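Local coordinates for GCN5-related N-acetyltransferase (Exiguobacterium sibiricum 255-15, PDB 3GY9), which probably transfers an acyl group from an acyl-coenzyme A to an unidentified acceptor, as a putative acetyltransferase of the GNAT superfamily, at residues A[13-21]-A[59-67]; A[67-78]-A[104-115]. One frame throughout, in Å; residues are numbered along the deposited sequence. Where two conformers were deposited one is given.

Contact 1 (13-21 with 59-67) sets the start of helix 18-26 against strand 61-69, and contact 2 (67-78 with 104-115) takes up the last residues of that strand, so the two follow each other along the chain and share Tyr67. Their centres lie about 23 Å apart, with the middle of the molecule between them, and the mixed sheet is what connects them, strands 61-69 and 76-84 being neighbours in it. Contact 1 is the nearer to the cofactor: the side chain of Ala63 is about 7 Å from bound coenzyme A and about 4 Å from that of Val84, a coenzyme A-binding residue. Contact 2 is remote from the coenzyme A pocket, within the beta-alpha-beta unit of strand 76-84, helix 93-105 and strand 111-114.

Contact 1: A[13-21]-A[59-67]; sequences DGYNWLPLL and NQVLACGGY. With SO4 (sulfate ion), chain C.
Leu20 lays its CD2 methyl over two side chains of strand 61-69, reaching Val61 CG1 at 3.8 Å and Cys64 SG at 3.6 Å, while its CD1 turns to the backbone of Leu62. The same CD2 lies in the plane of the Trp17 indole, at its edge, so that leucine, tryptophan, valine and cysteine form one apolar cluster. Trp17 enters with CZ3, whose nearest partner on the strand is Cys64 CB at 4.1 Å, again at the ring edge; Tyr15 CB covers one indole face toward its rim. Val61 divides its branches: CG1, anti to the backbone N (chi1 172°), goes to Leu20, and CG2 meets Tyr15 CB at 4.1 Å. An alanine in place of Leu20 would probably open a gap between the indole edge, Val61 and Cys64, leaving the sulfur without its methyl neighbour. The polar border is bridged by a water that donates to Asn16 O and accepts from Val61 N at 3.0 Å. It also donates to a sulfate, probably from the crystallisation liquor, which Asn16 ND2 and Gln60 NE2 grip as well, the latter almost straight at 176°. Asn16 OD1 makes a capping bond at the turn leading into the helix, accepting from Leu18 N, 3.0 Å away and above the plane of its own side-chain carbonyl. This is helix-on-sheet packing, in which the first helix of a GNAT fold covers a central strand.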
loop_
_atom_site.group_PDB
_atom_site.type_symbol
_atom_site.label_atom_id
_atom_site.label_comp_id
_atom_site.label_asym_id
_atom_site.label_seq_id
_atom_site.Cartn_x
_atom_site.Cartn_y
_atom_site.Cartn_z
ATOM N N ASP A 13 -9.991 4.972 13.847
ATOM C CA ASP A 13 -11.324 5.471 14.115
ATOM C C ASP A 13 -11.460 6.997 13.927
ATOM O O ASP A 13 -12.521 7.568 14.171
ATOM C CB ASP A 13 -11.764 5.014 15.506
ATOM C CG ASP A 13 -11.754 3.499 15.647
ATOM O OD1 ASP A 13 -12.414 2.841 14.824
ATOM O OD2 ASP A 13 -11.058 2.962 16.543
ATOM N N GLY A 14 -10.393 7.644 13.464
ATOM C CA GLY A 14 -10.403 9.085 13.283
ATOM C C GLY A 14 -10.593 9.533 11.842
ATOM O O GLY A 14 -10.410 10.714 11.553
ATOM N N TYR A 15 -10.957 8.618 10.948
ATOM C CA TYR A 15 -11.148 8.935 9.521
ATOM C C TYR A 15 -12.498 8.467 9.081
ATOM O O TYR A 15 -13.015 7.461 9.596
ATOM C CB TYR A 15 -10.123 8.211 8.649
ATOM C CG TYR A 15 -8.696 8.496 9.006
ATOM C CD1 TYR A 15 -8.028 9.604 8.485
ATOM C CD2 TYR A 15 -8.015 7.674 9.904
ATOM C CE1 TYR A 15 -6.695 9.865 8.831
ATOM C CE2 TYR A 15 -6.701 7.929 10.252
ATOM C CZ TYR A 15 -6.055 9.012 9.718
ATOM O OH TYR A 15 -4.760 9.236 10.094
ATOM N N ASN A 16 -13.078 9.152 8.097
ATOM C CA ASN A 16 -14.281 8.622 7.456
ATOM C C ASN A 16 -13.884 7.691 6.334
ATOM O O ASN A 16 -13.481 8.143 5.260
ATOM C CB ASN A 16 -15.154 9.743 6.914
ATOM C CG ASN A 16 -16.470 9.232 6.321
ATOM O OD1 ASN A 16 -16.745 8.022 6.387
ATOM N ND2 ASN A 16 -17.292 10.137 5.762
ATOM N N TRP A 17 -14.016 6.395 6.584
ATOM C CA TRP A 17 -13.647 5.369 5.608
ATOM C C TRP A 17 -14.773 4.978 4.670
ATOM O O TRP A 17 -14.559 4.183 3.750
ATOM C CB TRP A 17 -13.218 4.083 6.329
ATOM C CG TRP A 17 -11.996 4.231 7.150
ATOM C CD1 TRP A 17 -11.939 4.386 8.499
ATOM C CD2 TRP A 17 -10.645 4.243 6.678
ATOM N NE1 TRP A 17 -10.626 4.487 8.900
ATOM C CE2 TRP A 17 -9.812 4.413 7.800
ATOM C CE3 TRP A 17 -10.058 4.132 5.418
ATOM C CZ2 TRP A 17 -8.422 4.454 7.696
ATOM C CZ3 TRP A 17 -8.666 4.178 5.321
ATOM C CH2 TRP A 17 -7.875 4.343 6.451
ATOM N N LEU A 18 -15.984 5.466 4.915
ATOM C CA LEU A 18 -17.138 5.001 4.135
ATOM C C LEU A 18 -16.987 5.205 2.625
ATOM O O LEU A 18 -17.337 4.309 1.857
ATOM C CB LEU A 18 -18.446 5.577 4.642
ATOM C CG LEU A 18 -18.916 4.915 5.919
ATOM C CD1 LEU A 18 -20.210 5.567 6.353
ATOM C CD2 LEU A 18 -19.101 3.391 5.748
ATOM N N PRO A 19 -16.531 6.392 2.188
ATOM C CA PRO A 19 -16.360 6.526 0.729
ATOM C C PRO A 19 -15.420 5.498 0.103
ATOM O O PRO A 19 -15.748 4.901 -0.926
ATOM C CB PRO A 19 -15.821 7.942 0.570
ATOM C CG PRO A 19 -16.301 8.670 1.786
ATOM C CD PRO A 19 -16.308 7.671 2.895
ATOM N N LEU A 20 -14.290 5.260 0.750
ATOM C CA LEU A 20 -13.308 4.275 0.276
ATOM C C LEU A 20 -13.899 2.857 0.278
ATOM O O LEU A 20 -13.703 2.076 -0.664
ATOM C CB LEU A 20 -12.037 4.343 1.137
ATOM C CG LEU A 20 -10.703 4.141 0.431
ATOM C CD1 LEU A 20 -10.451 5.185 -0.614
ATOM C CD2 LEU A 20 -9.600 4.140 1.470
ATOM N N LEU A 21 -14.648 2.539 1.329
ATOM C CA LEU A 21 -15.324 1.239 1.428
ATOM C C LEU A 21 -16.349 1.062 0.318
ATOM O O LEU A 21 -16.445 -0.001 -0.307
ATOM C CB LEU A 21 -16.020 1.095 2.779
ATOM C CG LEU A 21 -15.108 0.764 3.946
ATOM C CD1 LEU A 21 -15.790 1.007 5.294
ATOM C CD2 LEU A 21 -14.685 -0.702 3.844
ATOM N N ASN A 59 -9.143 17.386 3.751
ATOM C CA ASN A 59 -8.997 16.282 4.701
ATOM C C ASN A 59 -9.936 15.117 4.505
ATOM O O ASN A 59 -10.365 14.431 5.450
ATOM C CB ASN A 59 -8.994 16.800 6.127
ATOM C CG ASN A 59 -7.718 17.566 6.448
ATOM O OD1 ASN A 59 -6.640 17.281 5.914
ATOM N ND2 ASN A 59 -7.836 18.525 7.324
ATOM N N GLN A 60 -10.170 14.818 3.234
ATOM C CA GLN A 60 -10.909 13.621 2.867
ATOM C C GLN A 60 -9.915 12.542 2.458
ATOM O O GLN A 60 -8.871 12.842 1.870
ATOM C CB GLN A 60 -11.870 13.921 1.731
ATOM C CG GLN A 60 -12.931 14.896 2.123
ATOM C CD GLN A 60 -14.002 15.098 1.098
ATOM O OE1 GLN A 60 -13.717 15.366 -0.067
ATOM N NE2 GLN A 60 -15.249 15.059 1.536
ATOM N N VAL A 61 -10.230 11.298 2.796
ATOM C CA VAL A 61 -9.355 10.164 2.479
ATOM C C VAL A 61 -9.488 9.852 0.991
ATOM O O VAL A 61 -10.595 9.545 0.507
ATOM C CB VAL A 61 -9.753 8.892 3.270
ATOM C CG1 VAL A 61 -8.961 7.677 2.770
ATOM C CG2 VAL A 61 -9.544 9.100 4.739
ATOM N N LEU A 62 -8.375 9.933 0.257
ATOM C CA LEU A 62 -8.399 9.620 -1.177
ATOM C C LEU A 62 -7.765 8.263 -1.527
ATOM O O LEU A 62 -7.970 7.762 -2.637
ATOM C CB LEU A 62 -7.686 10.706 -1.972
ATOM C CG LEU A 62 -8.200 12.145 -1.849
ATOM C CD1 LEU A 62 -7.386 13.053 -2.705
ATOM C CD2 LEU A 62 -9.670 12.244 -2.203
ATOM N N ALA A 63 -7.004 7.696 -0.587
ATOM C CA ALA A 63 -6.282 6.448 -0.815
ATOM C C ALA A 63 -5.771 5.893 0.489
ATOM O O ALA A 63 -5.638 6.610 1.482
ATOM C CB ALA A 63 -5.112 6.676 -1.733
ATOM N N CYS A 64 -5.488 4.595 0.464
ATOM C CA CYS A 64 -4.798 3.967 1.569
ATOM C C CYS A 64 -3.780 2.978 1.026
ATOM O O CYS A 64 -3.874 2.573 -0.126
ATOM C CB CYS A 64 -5.803 3.246 2.492
ATOM S SG CYS A 64 -6.754 1.932 1.725
ATOM N N GLY A 65 -2.847 2.580 1.894
ATOM C CA GLY A 65 -1.882 1.537 1.534
ATOM C C GLY A 65 -0.788 1.453 2.566
ATOM O O GLY A 65 -0.414 2.447 3.166
ATOM N N GLY A 66 -0.240 0.258 2.736
ATOM C CA GLY A 66 0.764 0.084 3.752
ATOM C C GLY A 66 1.566 -1.155 3.537
ATOM O O GLY A 66 1.633 -1.683 2.435
ATOM N N TYR A 67 2.198 -1.606 4.611
ATOM C CA TYR A 67 3.053 -2.787 4.550
ATOM C C TYR A 67 3.115 -3.473 5.902
ATOM O O TYR A 67 2.841 -2.877 6.948
ATOM C CB TYR A 67 4.473 -2.402 4.090
ATOM C CG TYR A 67 5.229 -1.613 5.117
ATOM C CD1 TYR A 67 5.145 -0.216 5.163
ATOM C CD2 TYR A 67 6.026 -2.249 6.063
ATOM C CE1 TYR A 67 5.834 0.514 6.132
ATOM C CE2 TYR A 67 6.708 -1.523 7.046
ATOM C CZ TYR A 67 6.605 -0.135 7.069
ATOM O OH TYR A 67 7.295 0.562 8.059
HETATM S S SO4 C . -15.372 13.351 5.004
HETATM O O1 SO4 C . -15.892 14.510 4.291
HETATM O O2 SO4 C . -14.109 13.703 5.638
HETATM O O3 SO4 C . -15.149 12.270 4.053
HETATM O O4 SO4 C . -16.317 12.919 6.027
HETATM O O HOH W 1 -12.993 10.674 3.908
#

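Contact 2: A[67-78]-A[104-115]; sequences YMKQSGQARTGR and EAFLTYDRLVLY
With chi1 at 70°, Tyr67 has CG between its backbone N and carbonyl carbon, which carries the ring to helix 93-105; Tyr109, with CG anti to its carbonyl carbon (chi1 -57°), lays its ring over Gly77. Ala105 CB sits over the centre of the Tyr67 face, a CH-pi contact. At the edge of that ring the hydroxyl donates to the anti lone pair of Glu104 OE2 at 2.6 Å, the carboxylate standing nearly perpendicular to the ring. Gly77 CA lies 3.6 Å from the centroid of the Tyr109 ring, whose opposite face takes Thr108 CG2; a beta carbon on Gly77 would clash with Tyr109 CD2. The Tyr109 hydroxyl is bonded to Gly48 O. Strands 76-78 and 111-114 pair in parallel, through Gly77 N to Arg111 O and Val113 N to Gly77 O, both 2.9 Å. Ahead of them Arg75 O takes Asp110 N at 2.8 Å, while Arg75 NH1 forms a salt bridge with Asp110 OD2 at 3.0 Å, approaching from above the carboxylate plane. On the sheet face of Thr76 and Val113, methyls CG2 and CG1 meet at 3.8 Å. Aromatic packing over glycine and backbone pairing thus fasten the beta-alpha-beta crossover, whereas strand 61-69 is tied to helix 93-105 by the Tyr67 hydrogen bond to a probably ionised carboxylate, which the salt bridge of Glu104 OE1 with Arg8 would be expected to keep a strong acceptor.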
loop_
_atom_site.group_PDB
_atom_site.type_symbol
_atom_site.label_atom_id
_atom_site.label_comp_id
_atom_site.label_asym_id
_atom_site.label_seq_id
_atom_site.Cartn_x
_atom_site.Cartn_y
_atom_site.Cartn_z
ATOM N N TYR A 67 2.198 -1.606 4.611
ATOM C CA TYR A 67 3.053 -2.787 4.550
ATOM C C TYR A 67 3.115 -3.473 5.902
ATOM O O TYR A 67 2.841 -2.877 6.948
ATOM C CB TYR A 67 4.473 -2.402 4.090
ATOM C CG TYR A 67 5.229 -1.613 5.117
ATOM C CD1 TYR A 67 5.145 -0.216 5.163
ATOM C CD2 TYR A 67 6.026 -2.249 6.063
ATOM C CE1 TYR A 67 5.834 0.514 6.132
ATOM C CE2 TYR A 67 6.708 -1.523 7.046
ATOM C CZ TYR A 67 6.605 -0.135 7.069
ATOM O OH TYR A 67 7.295 0.562 8.059
HETATM N N MSE A 68 3.460 -4.750 5.859
HETATM C CA MSE A 68 3.708 -5.532 7.050
HETATM C C MSE A 68 4.553 -6.749 6.678
HETATM O O MSE A 68 4.944 -6.919 5.532
HETATM C CB MSE A 68 2.387 -5.934 7.717
HETATM C CG MSE A 68 1.503 -6.833 6.884
HETATM SE SE MSE A 68 -0.107 -7.412 7.811
HETATM C CE MSE A 68 0.713 -8.751 8.911
ATOM N N LYS A 69 4.863 -7.583 7.660
ATOM C CA LYS A 69 5.675 -8.741 7.401
ATOM C C LYS A 69 4.958 -9.721 6.481
ATOM O O LYS A 69 3.772 -9.986 6.654
ATOM C CB LYS A 69 6.026 -9.420 8.728
ATOM C CG LYS A 69 7.040 -10.524 8.562
ATOM C CD LYS A 69 7.339 -11.240 9.872
ATOM C CE LYS A 69 8.170 -12.497 9.631
ATOM N NZ LYS A 69 7.477 -13.466 8.713
ATOM N N GLN A 70 5.691 -10.271 5.509
ATOM C CA GLN A 70 5.181 -11.359 4.673
ATOM C C GLN A 70 5.308 -12.644 5.446
ATOM O O GLN A 70 6.386 -13.009 5.860
ATOM C CB GLN A 70 5.962 -11.456 3.367
ATOM C CG GLN A 70 5.653 -12.706 2.526
ATOM C CD GLN A 70 4.230 -12.748 2.034
ATOM O OE1 GLN A 70 3.711 -11.783 1.495
ATOM N NE2 GLN A 70 3.580 -13.888 2.217
ATOM N N SER A 71 4.191 -13.321 5.655
ATOM C CA SER A 71 4.196 -14.565 6.405
ATOM C C SER A 71 4.976 -15.624 5.651
ATOM O O SER A 71 4.915 -15.700 4.420
ATOM C CB SER A 71 2.770 -15.050 6.641
ATOM O OG SER A 71 2.098 -15.244 5.412
ATOM N N GLY A 72 5.731 -16.415 6.401
ATOM C CA GLY A 72 6.404 -17.583 5.842
ATOM C C GLY A 72 7.647 -17.308 5.009
ATOM O O GLY A 72 8.310 -18.250 4.569
ATOM N N GLN A 73 7.959 -16.034 4.781
ATOM C CA GLN A 73 9.192 -15.632 4.105
ATOM C C GLN A 73 10.003 -14.779 5.068
ATOM O O GLN A 73 9.460 -13.994 5.840
ATOM C CB GLN A 73 8.886 -14.861 2.824
ATOM C CG GLN A 73 8.247 -15.713 1.736
ATOM C CD GLN A 73 7.789 -14.900 0.529
ATOM O OE1 GLN A 73 8.507 -14.019 0.051
ATOM N NE2 GLN A 73 6.592 -15.199 0.026
ATOM N N ALA A 74 11.316 -14.958 5.043
ATOM C CA ALA A 74 12.189 -14.238 5.959
ATOM C C ALA A 74 12.667 -12.930 5.313
ATOM O O ALA A 74 12.847 -12.886 4.091
ATOM C CB ALA A 74 13.360 -15.101 6.321
ATOM N N ARG A 75 12.824 -11.873 6.130
ATOM C CA ARG A 75 13.339 -10.566 5.691
ATOM C C ARG A 75 12.544 -9.963 4.518
ATOM O O ARG A 75 13.073 -9.152 3.735
ATOM C CB ARG A 75 14.830 -10.676 5.348
ATOM C CG ARG A 75 15.733 -11.035 6.565
ATOM C CD ARG A 75 17.184 -11.246 6.158
ATOM N NE ARG A 75 17.302 -12.282 5.147
ATOM C CZ ARG A 75 17.799 -12.124 3.927
ATOM N NH1 ARG A 75 18.227 -10.943 3.501
ATOM N NH2 ARG A 75 17.847 -13.166 3.108
ATOM N N THR A 76 11.271 -10.341 4.432
ATOM C CA THR A 76 10.401 -9.948 3.334
ATOM C C THR A 76 9.167 -9.248 3.866
ATOM O O THR A 76 8.505 -9.728 4.790
ATOM C CB THR A 76 9.975 -11.181 2.498
ATOM O OG1 THR A 76 11.151 -11.808 1.937
ATOM C CG2 THR A 76 9.026 -10.797 1.369
ATOM N N GLY A 77 8.878 -8.085 3.304
ATOM C CA GLY A 77 7.659 -7.365 3.645
ATOM C C GLY A 77 6.665 -7.457 2.509
ATOM O O GLY A 77 7.040 -7.618 1.361
ATOM N N ARG A 78 5.389 -7.371 2.859
ATOM C CA ARG A 78 4.300 -7.401 1.904
ATOM C C ARG A 78 3.626 -6.041 1.882
ATOM O O ARG A 78 3.253 -5.523 2.951
ATOM C CB ARG A 78 3.276 -8.453 2.327
ATOM C CG ARG A 78 2.224 -8.663 1.267
ATOM C CD ARG A 78 1.183 -9.666 1.738
ATOM N NE ARG A 78 0.283 -10.070 0.650
ATOM C CZ ARG A 78 0.470 -11.147 -0.116
ATOM N NH1 ARG A 78 1.534 -11.918 0.005
ATOM N NH2 ARG A 78 -0.394 -11.412 -1.078
ATOM N N GLU A 104 10.260 3.494 3.471
ATOM C CA GLU A 104 10.210 3.121 4.873
ATOM C C GLU A 104 10.371 1.614 5.060
ATOM O O GLU A 104 11.103 1.183 5.944
ATOM C CB GLU A 104 8.911 3.585 5.519
ATOM C CG GLU A 104 8.837 3.293 7.004
ATOM C CD GLU A 104 7.617 3.877 7.653
ATOM O OE1 GLU A 104 7.462 5.119 7.604
ATOM O OE2 GLU A 104 6.819 3.095 8.214
ATOM N N ALA A 105 9.685 0.810 4.253
ATOM C CA ALA A 105 9.685 -0.616 4.455
ATOM C C ALA A 105 11.055 -1.220 4.249
ATOM O O ALA A 105 11.404 -2.211 4.891
ATOM C CB ALA A 105 8.667 -1.282 3.533
ATOM N N PHE A 106 11.829 -0.637 3.345
ATOM C CA PHE A 106 13.190 -1.133 3.100
ATOM C C PHE A 106 14.164 -0.851 4.255
ATOM O O PHE A 106 15.303 -1.296 4.218
ATOM C CB PHE A 106 13.748 -0.614 1.757
ATOM C CG PHE A 106 13.309 -1.428 0.559
ATOM C CD1 PHE A 106 13.483 -2.815 0.527
ATOM C CD2 PHE A 106 12.726 -0.822 -0.546
ATOM C CE1 PHE A 106 13.098 -3.561 -0.572
ATOM C CE2 PHE A 106 12.347 -1.579 -1.652
ATOM C CZ PHE A 106 12.515 -2.942 -1.655
ATOM N N LEU A 107 13.726 -0.129 5.286
ATOM C CA LEU A 107 14.522 -0.009 6.509
ATOM C C LEU A 107 14.448 -1.282 7.338
ATOM O O LEU A 107 15.328 -1.525 8.160
ATOM C CB LEU A 107 14.049 1.164 7.371
ATOM C CG LEU A 107 14.223 2.543 6.756
ATOM C CD1 LEU A 107 13.476 3.578 7.593
ATOM C CD2 LEU A 107 15.694 2.920 6.612
ATOM N N THR A 108 13.403 -2.074 7.111
ATOM C CA THR A 108 13.148 -3.303 7.864
ATOM C C THR A 108 13.349 -4.570 7.039
ATOM O O THR A 108 13.833 -5.554 7.584
ATOM C CB THR A 108 11.721 -3.288 8.435
ATOM O OG1 THR A 108 11.600 -2.178 9.320
ATOM C CG2 THR A 108 11.433 -4.534 9.220
ATOM N N TYR A 109 13.021 -4.526 5.741
ATOM C CA TYR A 109 12.954 -5.707 4.875
ATOM C C TYR A 109 13.951 -5.603 3.724
ATOM O O TYR A 109 14.265 -4.513 3.254
ATOM C CB TYR A 109 11.531 -5.922 4.329
ATOM C CG TYR A 109 10.508 -6.052 5.446
ATOM C CD1 TYR A 109 10.428 -7.208 6.208
ATOM C CD2 TYR A 109 9.639 -5.019 5.734
ATOM C CE1 TYR A 109 9.485 -7.338 7.230
ATOM C CE2 TYR A 109 8.702 -5.118 6.771
ATOM C CZ TYR A 109 8.647 -6.283 7.523
ATOM O OH TYR A 109 7.756 -6.395 8.572
ATOM N N ASP A 110 14.476 -6.752 3.319
ATOM C CA ASP A 110 15.425 -6.826 2.215
ATOM C C ASP A 110 14.727 -7.101 0.888
ATOM O O ASP A 110 15.358 -7.031 -0.171
ATOM C CB ASP A 110 16.470 -7.905 2.494
ATOM C CG ASP A 110 17.364 -7.526 3.630
ATOM O OD1 ASP A 110 17.977 -6.453 3.538
ATOM O OD2 ASP A 110 17.429 -8.253 4.630
ATOM N N ARG A 111 13.433 -7.401 0.954
ATOM C CA ARG A 111 12.631 -7.667 -0.224
ATOM C C ARG A 111 11.209 -7.247 0.054
ATOM O O ARG A 111 10.740 -7.429 1.172
ATOM C CB ARG A 111 12.648 -9.159 -0.531
ATOM C CG ARG A 111 11.828 -9.555 -1.745
ATOM C CD ARG A 111 12.031 -11.031 -2.105
ATOM N NE ARG A 111 13.342 -11.272 -2.699
ATOM C CZ ARG A 111 14.289 -12.062 -2.188
ATOM N NH1 ARG A 111 14.097 -12.745 -1.061
ATOM N NH2 ARG A 111 15.446 -12.194 -2.835
ATOM N N LEU A 112 10.529 -6.665 -0.933
ATOM C CA LEU A 112 9.093 -6.362 -0.824
ATOM C C LEU A 112 8.324 -7.075 -1.908
ATOM O O LEU A 112 8.772 -7.139 -3.053
ATOM C CB LEU A 112 8.817 -4.867 -0.942
ATOM C CG LEU A 112 9.488 -4.003 0.125
ATOM C CD1 LEU A 112 9.206 -2.542 -0.158
ATOM C CD2 LEU A 112 9.027 -4.366 1.542
ATOM N N VAL A 113 7.175 -7.626 -1.519
ATOM C CA VAL A 113 6.325 -8.363 -2.433
ATOM C C VAL A 113 4.898 -7.872 -2.332
ATOM O O VAL A 113 4.517 -7.258 -1.353
ATOM C CB VAL A 113 6.371 -9.877 -2.161
ATOM C CG1 VAL A 113 7.818 -10.371 -2.224
ATOM C CG2 VAL A 113 5.729 -10.250 -0.833
ATOM N N LEU A 114 4.107 -8.170 -3.352
ATOM C CA LEU A 114 2.689 -7.784 -3.354
ATOM C C LEU A 114 1.933 -8.644 -4.355
ATOM O O LEU A 114 2.528 -9.290 -5.222
ATOM C CB LEU A 114 2.505 -6.291 -3.654
ATOM C CG LEU A 114 3.017 -5.801 -5.017
ATOM C CD1 LEU A 114 1.936 -5.861 -6.094
ATOM C CD2 LEU A 114 3.578 -4.386 -4.905
ATOM N N TYR A 115 0.608 -8.612 -4.211
ATOM C CA TYR A 115 -0.294 -9.290 -5.135
ATOM C C TYR A 115 -1.218 -8.264 -5.762
ATOM O O TYR A 115 -2.060 -7.696 -5.076
ATOM C CB TYR A 115 -1.094 -10.356 -4.400
ATOM C CG TYR A 115 -1.934 -11.204 -5.325
ATOM C CD1 TYR A 115 -3.203 -10.804 -5.697
ATOM C CD2 TYR A 115 -1.443 -12.394 -5.828
ATOM C CE1 TYR A 115 -3.973 -11.574 -6.551
ATOM C CE2 TYR A 115 -2.211 -13.181 -6.683
ATOM C CZ TYR A 115 -3.473 -12.753 -7.039
ATOM O OH TYR A 115 -4.240 -13.526 -7.879
HETATM O O HOH W 2 10.286 -0.029 8.263
HETATM O O HOH W 3 11.214 -13.770 -0.041
#